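PDB 1HCU: alpha-1,2-mannosidase from Trichoderma reesei, which probably trims alpha-1,2-linked mannose residues from high-mannose N-glycans, as a calcium-dependent glycoside hydrolase of family 47. Local coordinates for residues A[38-50]-A[442-454]. Residues are numbered along the deposited sequence; the frame is centred on the assembly and turned at random.
Sequences DDLHPVSNSFDDE and GGGASDDMESFWF
Asp-447 swings CG anti to its own backbone N (chi1 -168°), which lays its carboxylate across the turn at Val-43 and Ser-44; on the other side Ser-44 holds OG between its N and carbonyl carbon (chi1 57°), facing the acid. The hydroxyl OG of Ser-44 gives its proton to the syn lone pair of Asp-447 OD2 at 2.5 Å. The other oxygen takes two amides from the same face of the carboxylate: Val-43 N lies 2.7 Å from Asp-447 OD1, nearly in line with the C-O bond, and Ser-44 N reaches that OD1 from above the plane at 3.1 Å. With an alanine at Asp-447, both amides and the serine hydroxyl would probably lose their shared acceptor, and the turn would be less firmly tied to 442-454. The backbone carbonyl of Asp-447 sits over one face of the His-41 ring, where Asp-447 O lies 3.5 Å from CG of His-41. The turn at Val-43 and Ser-44 joins strands 39-41 and 46-48, an antiparallel beta hairpin with a classic bulge where Asp-38 and Asp-39 both face Asp-48; it packs on the loop leading into helix 451-465 of the (alpha/alpha)7 barrel, the fold of glycoside hydrolase family 47. His-41 spans the hairpin, NE2 donating to Asp-48 OD1 at 2.8 Å. Deeper in, the thioether end of Met-449 meets Leu-40, CE to CD2 3.8 Å, while Leu-40 also rests on Ala-29 and Phe-33 of helix 13-33. Water 1 links Leu-40 N to Met-449 O. Toward the predicted proton donor Glu-100, about 8 Å from Glu-450 between side chains, acids gather: Glu-50 OE1 stands 3.4 Å from Glu-450 OE1. Water 2 sits between Glu-50 OE1 and Asp-448 OD1, in a cluster of carboxylate oxygens.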
loop_
_atom_site.group_PDB
_atom_site.type_symbol
_atom_site.label_atom_id
_atom_site.label_comp_id
_atom_site.label_asym_id
_atom_site.label_seq_id
_atom_site.Cartn_x
_atom_site.Cartn_y
_atom_site.Cartn_z
ATOM N N ASP A 38 -11.023 -15.290 4.427
ATOM C CA ASP A 38 -10.172 -14.194 3.977
ATOM C C ASP A 38 -9.483 -14.340 2.622
ATOM O O ASP A 38 -9.627 -13.472 1.759
ATOM C CB ASP A 38 -9.115 -13.865 5.040
ATOM C CG ASP A 38 -9.725 -13.438 6.356
ATOM O OD1 ASP A 38 -10.693 -12.647 6.348
ATOM O OD2 ASP A 38 -9.233 -13.887 7.409
ATOM N N ASP A 39 -8.732 -15.419 2.429
ATOM C CA ASP A 39 -8.003 -15.590 1.176
ATOM C C ASP A 39 -8.145 -16.954 0.508
ATOM O O ASP A 39 -8.362 -17.971 1.160
ATOM C CB ASP A 39 -6.511 -15.313 1.396
ATOM C CG ASP A 39 -6.249 -13.949 2.000
ATOM O OD1 ASP A 39 -6.586 -12.932 1.363
ATOM O OD2 ASP A 39 -5.701 -13.891 3.117
ATOM N N LEU A 40 -7.993 -16.957 -0.810
ATOM C CA LEU A 40 -8.083 -18.173 -1.597
ATOM C C LEU A 40 -6.706 -18.709 -1.976
ATOM O O LEU A 40 -5.773 -17.946 -2.243
ATOM C CB LEU A 40 -8.864 -17.915 -2.883
ATOM C CG LEU A 40 -8.772 -19.029 -3.936
ATOM C CD1 LEU A 40 -9.722 -20.175 -3.579
ATOM C CD2 LEU A 40 -9.125 -18.453 -5.304
ATOM N N HIS A 41 -6.591 -20.033 -1.977
ATOM C CA HIS A 41 -5.367 -20.706 -2.382
ATOM C C HIS A 41 -5.792 -21.352 -3.690
ATOM O O HIS A 41 -6.358 -22.446 -3.705
ATOM C CB HIS A 41 -4.953 -21.744 -1.343
ATOM C CG HIS A 41 -4.561 -21.147 -0.028
ATOM N ND1 HIS A 41 -4.160 -21.908 1.047
ATOM C CD2 HIS A 41 -4.504 -19.859 0.384
ATOM C CE1 HIS A 41 -3.874 -21.119 2.066
ATOM N NE2 HIS A 41 -4.074 -19.870 1.690
ATOM N N PRO A 42 -5.541 -20.653 -4.808
ATOM C CA PRO A 42 -5.857 -21.024 -6.194
ATOM C C PRO A 42 -5.484 -22.420 -6.698
ATOM O O PRO A 42 -6.157 -22.952 -7.580
ATOM C CB PRO A 42 -5.200 -19.903 -7.006
ATOM C CG PRO A 42 -4.033 -19.523 -6.162
ATOM C CD PRO A 42 -4.622 -19.501 -4.776
ATOM N N VAL A 43 -4.428 -23.020 -6.156
ATOM C CA VAL A 43 -4.035 -24.349 -6.612
ATOM C C VAL A 43 -4.774 -25.442 -5.849
ATOM O O VAL A 43 -5.509 -26.244 -6.434
ATOM C CB VAL A 43 -2.527 -24.587 -6.453
ATOM C CG1 VAL A 43 -2.152 -25.918 -7.103
ATOM C CG2 VAL A 43 -1.746 -23.444 -7.084
ATOM N N SER A 44 -4.579 -25.471 -4.536
ATOM C CA SER A 44 -5.237 -26.462 -3.700
ATOM C C SER A 44 -6.737 -26.160 -3.609
ATOM O O SER A 44 -7.530 -27.007 -3.204
ATOM C CB SER A 44 -4.618 -26.436 -2.302
ATOM O OG SER A 44 -4.718 -25.141 -1.736
ATOM N N ASN A 45 -7.116 -24.947 -4.007
ATOM C CA ASN A 45 -8.504 -24.494 -3.945
ATOM C C ASN A 45 -8.999 -24.456 -2.497
ATOM O O ASN A 45 -10.180 -24.644 -2.227
ATOM C CB ASN A 45 -9.413 -25.384 -4.804
ATOM C CG ASN A 45 -9.458 -24.946 -6.267
ATOM O OD1 ASN A 45 -9.782 -25.737 -7.153
ATOM N ND2 ASN A 45 -9.151 -23.678 -6.520
ATOM N N SER A 46 -8.081 -24.221 -1.565
ATOM C CA SER A 46 -8.434 -24.125 -0.152
ATOM C C SER A 46 -8.408 -22.649 0.243
ATOM O O SER A 46 -8.386 -21.769 -0.617
ATOM C CB SER A 46 -7.460 -24.921 0.723
ATOM O OG SER A 46 -6.153 -24.381 0.665
ATOM N N PHE A 47 -8.399 -22.379 1.540
ATOM C CA PHE A 47 -8.413 -21.005 2.016
ATOM C C PHE A 47 -7.707 -20.853 3.347
ATOM O O PHE A 47 -7.248 -21.828 3.940
ATOM C CB PHE A 47 -9.860 -20.535 2.177
ATOM C CG PHE A 47 -10.676 -21.401 3.101
ATOM C CD1 PHE A 47 -10.468 -21.373 4.482
ATOM C CD2 PHE A 47 -11.637 -22.263 2.591
ATOM C CE1 PHE A 47 -11.208 -22.195 5.340
ATOM C CE2 PHE A 47 -12.383 -23.090 3.437
ATOM C CZ PHE A 47 -12.166 -23.054 4.816
ATOM N N ASP A 48 -7.627 -19.609 3.807
ATOM C CA ASP A 48 -7.027 -19.305 5.092
ATOM C C ASP A 48 -7.758 -18.103 5.661
ATOM O O ASP A 48 -8.546 -17.458 4.959
ATOM C CB ASP A 48 -5.527 -19.004 4.953
ATOM C CG ASP A 48 -5.241 -17.655 4.305
ATOM O OD1 ASP A 48 -4.455 -17.631 3.332
ATOM O OD2 ASP A 48 -5.775 -16.617 4.767
ATOM N N ASP A 49 -7.514 -17.818 6.935
ATOM C CA ASP A 49 -8.118 -16.667 7.589
ATOM C C ASP A 49 -7.051 -15.823 8.303
ATOM O O ASP A 49 -7.161 -15.560 9.502
ATOM C CB ASP A 49 -9.203 -17.123 8.571
ATOM C CG ASP A 49 -10.517 -17.471 7.873
ATOM O OD1 ASP A 49 -11.015 -16.633 7.091
ATOM O OD2 ASP A 49 -11.062 -18.574 8.110
ATOM N N GLU A 50 -6.024 -15.405 7.555
ATOM C CA GLU A 50 -4.928 -14.587 8.099
ATOM C C GLU A 50 -5.439 -13.242 8.590
ATOM O O GLU A 50 -4.819 -12.600 9.434
ATOM C CB GLU A 50 -3.852 -14.309 7.037
ATOM C CG GLU A 50 -3.154 -15.531 6.469
ATOM C CD GLU A 50 -2.059 -15.168 5.456
ATOM O OE1 GLU A 50 -2.339 -14.396 4.505
ATOM O OE2 GLU A 50 -0.920 -15.660 5.611
ATOM N N GLY A 442 8.592 -18.487 -13.498
ATOM C CA GLY A 442 8.151 -18.020 -12.192
ATOM C C GLY A 442 8.622 -18.899 -11.044
ATOM O O GLY A 442 8.494 -18.531 -9.877
ATOM N N GLY A 443 9.152 -20.071 -11.377
ATOM C CA GLY A 443 9.660 -20.983 -10.363
ATOM C C GLY A 443 8.649 -21.820 -9.603
ATOM O O GLY A 443 9.019 -22.549 -8.686
ATOM N N GLY A 444 7.379 -21.732 -9.980
ATOM C CA GLY A 444 6.360 -22.500 -9.290
ATOM C C GLY A 444 5.557 -21.621 -8.353
ATOM O O GLY A 444 6.110 -20.746 -7.679
ATOM N N ALA A 445 4.249 -21.861 -8.324
ATOM C CA ALA A 445 3.307 -21.119 -7.485
ATOM C C ALA A 445 3.384 -21.591 -6.044
ATOM O O ALA A 445 3.573 -22.778 -5.795
ATOM C CB ALA A 445 1.891 -21.321 -8.007
ATOM N N SER A 446 3.232 -20.668 -5.096
ATOM C CA SER A 446 3.276 -21.034 -3.679
ATOM C C SER A 446 1.863 -21.223 -3.129
ATOM O O SER A 446 1.665 -21.352 -1.925
ATOM C CB SER A 446 4.045 -19.985 -2.863
ATOM O OG SER A 446 3.605 -18.664 -3.121
ATOM N N ASP A 447 0.892 -21.238 -4.038
ATOM C CA ASP A 447 -0.516 -21.447 -3.704
ATOM C C ASP A 447 -1.117 -20.438 -2.722
ATOM O O ASP A 447 -1.500 -20.785 -1.605
ATOM C CB ASP A 447 -0.692 -22.876 -3.179
ATOM C CG ASP A 447 -2.147 -23.293 -3.082
ATOM O OD1 ASP A 447 -2.949 -22.892 -3.955
ATOM O OD2 ASP A 447 -2.481 -24.039 -2.137
ATOM N N ASP A 448 -1.207 -19.183 -3.146
ATOM C CA ASP A 448 -1.773 -18.136 -2.302
ATOM C C ASP A 448 -2.129 -16.899 -3.121
ATOM O O ASP A 448 -1.407 -16.513 -4.033
ATOM C CB ASP A 448 -0.796 -17.764 -1.185
ATOM C CG ASP A 448 -1.301 -16.613 -0.332
ATOM O OD1 ASP A 448 -2.392 -16.731 0.270
ATOM O OD2 ASP A 448 -0.602 -15.581 -0.267
ATOM N N MET A 449 -3.265 -16.296 -2.796
ATOM C CA MET A 449 -3.740 -15.111 -3.492
ATOM C C MET A 449 -4.161 -14.074 -2.450
ATOM O O MET A 449 -5.300 -14.063 -1.984
ATOM C CB MET A 449 -4.915 -15.485 -4.409
ATOM C CG MET A 449 -5.445 -14.343 -5.262
ATOM S SD MET A 449 -6.426 -14.909 -6.710
ATOM C CE MET A 449 -8.075 -14.872 -6.050
ATOM N N GLU A 450 -3.219 -13.214 -2.085
ATOM C CA GLU A 450 -3.449 -12.172 -1.092
ATOM C C GLU A 450 -4.562 -11.214 -1.500
ATOM O O GLU A 450 -4.774 -10.961 -2.688
ATOM C CB GLU A 450 -2.157 -11.396 -0.861
ATOM C CG GLU A 450 -1.058 -12.236 -0.247
ATOM C CD GLU A 450 -1.224 -12.408 1.245
ATOM O OE1 GLU A 450 -0.526 -13.269 1.821
ATOM O OE2 GLU A 450 -2.044 -11.678 1.846
ATOM N N SER A 451 -5.255 -10.667 -0.506
ATOM C CA SER A 451 -6.355 -9.750 -0.775
ATOM C C SER A 451 -5.934 -8.482 -1.531
ATOM O O SER A 451 -6.701 -7.971 -2.350
ATOM C CB SER A 451 -7.076 -9.383 0.534
ATOM O OG SER A 451 -6.277 -8.572 1.376
ATOM N N PHE A 452 -4.727 -7.971 -1.276
ATOM C CA PHE A 452 -4.295 -6.764 -1.981
ATOM C C PHE A 452 -4.184 -6.975 -3.503
ATOM O O PHE A 452 -4.022 -6.025 -4.266
ATOM C CB PHE A 452 -2.982 -6.218 -1.388
ATOM C CG PHE A 452 -1.889 -7.243 -1.245
ATOM C CD1 PHE A 452 -1.319 -7.825 -2.364
ATOM C CD2 PHE A 452 -1.405 -7.594 0.015
ATOM C CE1 PHE A 452 -0.281 -8.739 -2.244
ATOM C CE2 PHE A 452 -0.365 -8.511 0.150
ATOM C CZ PHE A 452 0.201 -9.085 -0.985
ATOM N N TRP A 453 -4.279 -8.226 -3.944
ATOM C CA TRP A 453 -4.255 -8.505 -5.376
ATOM C C TRP A 453 -5.536 -7.848 -5.902
ATOM O O TRP A 453 -5.516 -7.138 -6.907
ATOM C CB TRP A 453 -4.272 -10.010 -5.616
ATOM C CG TRP A 453 -4.535 -10.439 -7.034
ATOM C CD1 TRP A 453 -5.548 -11.247 -7.462
ATOM C CD2 TRP A 453 -3.742 -10.143 -8.196
ATOM N NE1 TRP A 453 -5.437 -11.477 -8.814
ATOM C CE2 TRP A 453 -4.338 -10.813 -9.288
ATOM C CE3 TRP A 453 -2.586 -9.382 -8.417
ATOM C CZ2 TRP A 453 -3.817 -10.747 -10.585
ATOM C CZ3 TRP A 453 -2.067 -9.314 -9.705
ATOM C CH2 TRP A 453 -2.685 -9.995 -10.775
ATOM N N PHE A 454 -6.640 -8.064 -5.186
ATOM C CA PHE A 454 -7.934 -7.491 -5.544
ATOM C C PHE A 454 -7.986 -5.977 -5.368
ATOM O O PHE A 454 -8.438 -5.250 -6.253
ATOM C CB PHE A 454 -9.060 -8.075 -4.679
ATOM C CG PHE A 454 -9.447 -9.474 -5.037
ATOM C CD1 PHE A 454 -9.140 -10.533 -4.187
ATOM C CD2 PHE A 454 -10.129 -9.738 -6.221
ATOM C CE1 PHE A 454 -9.505 -11.830 -4.509
ATOM C CE2 PHE A 454 -10.500 -11.034 -6.553
ATOM C CZ PHE A 454 -10.188 -12.083 -5.698
HETATM O O HOH W 1 -8.087 -14.436 -2.082
HETATM O O HOH W 2 -3.394 -15.174 2.092
#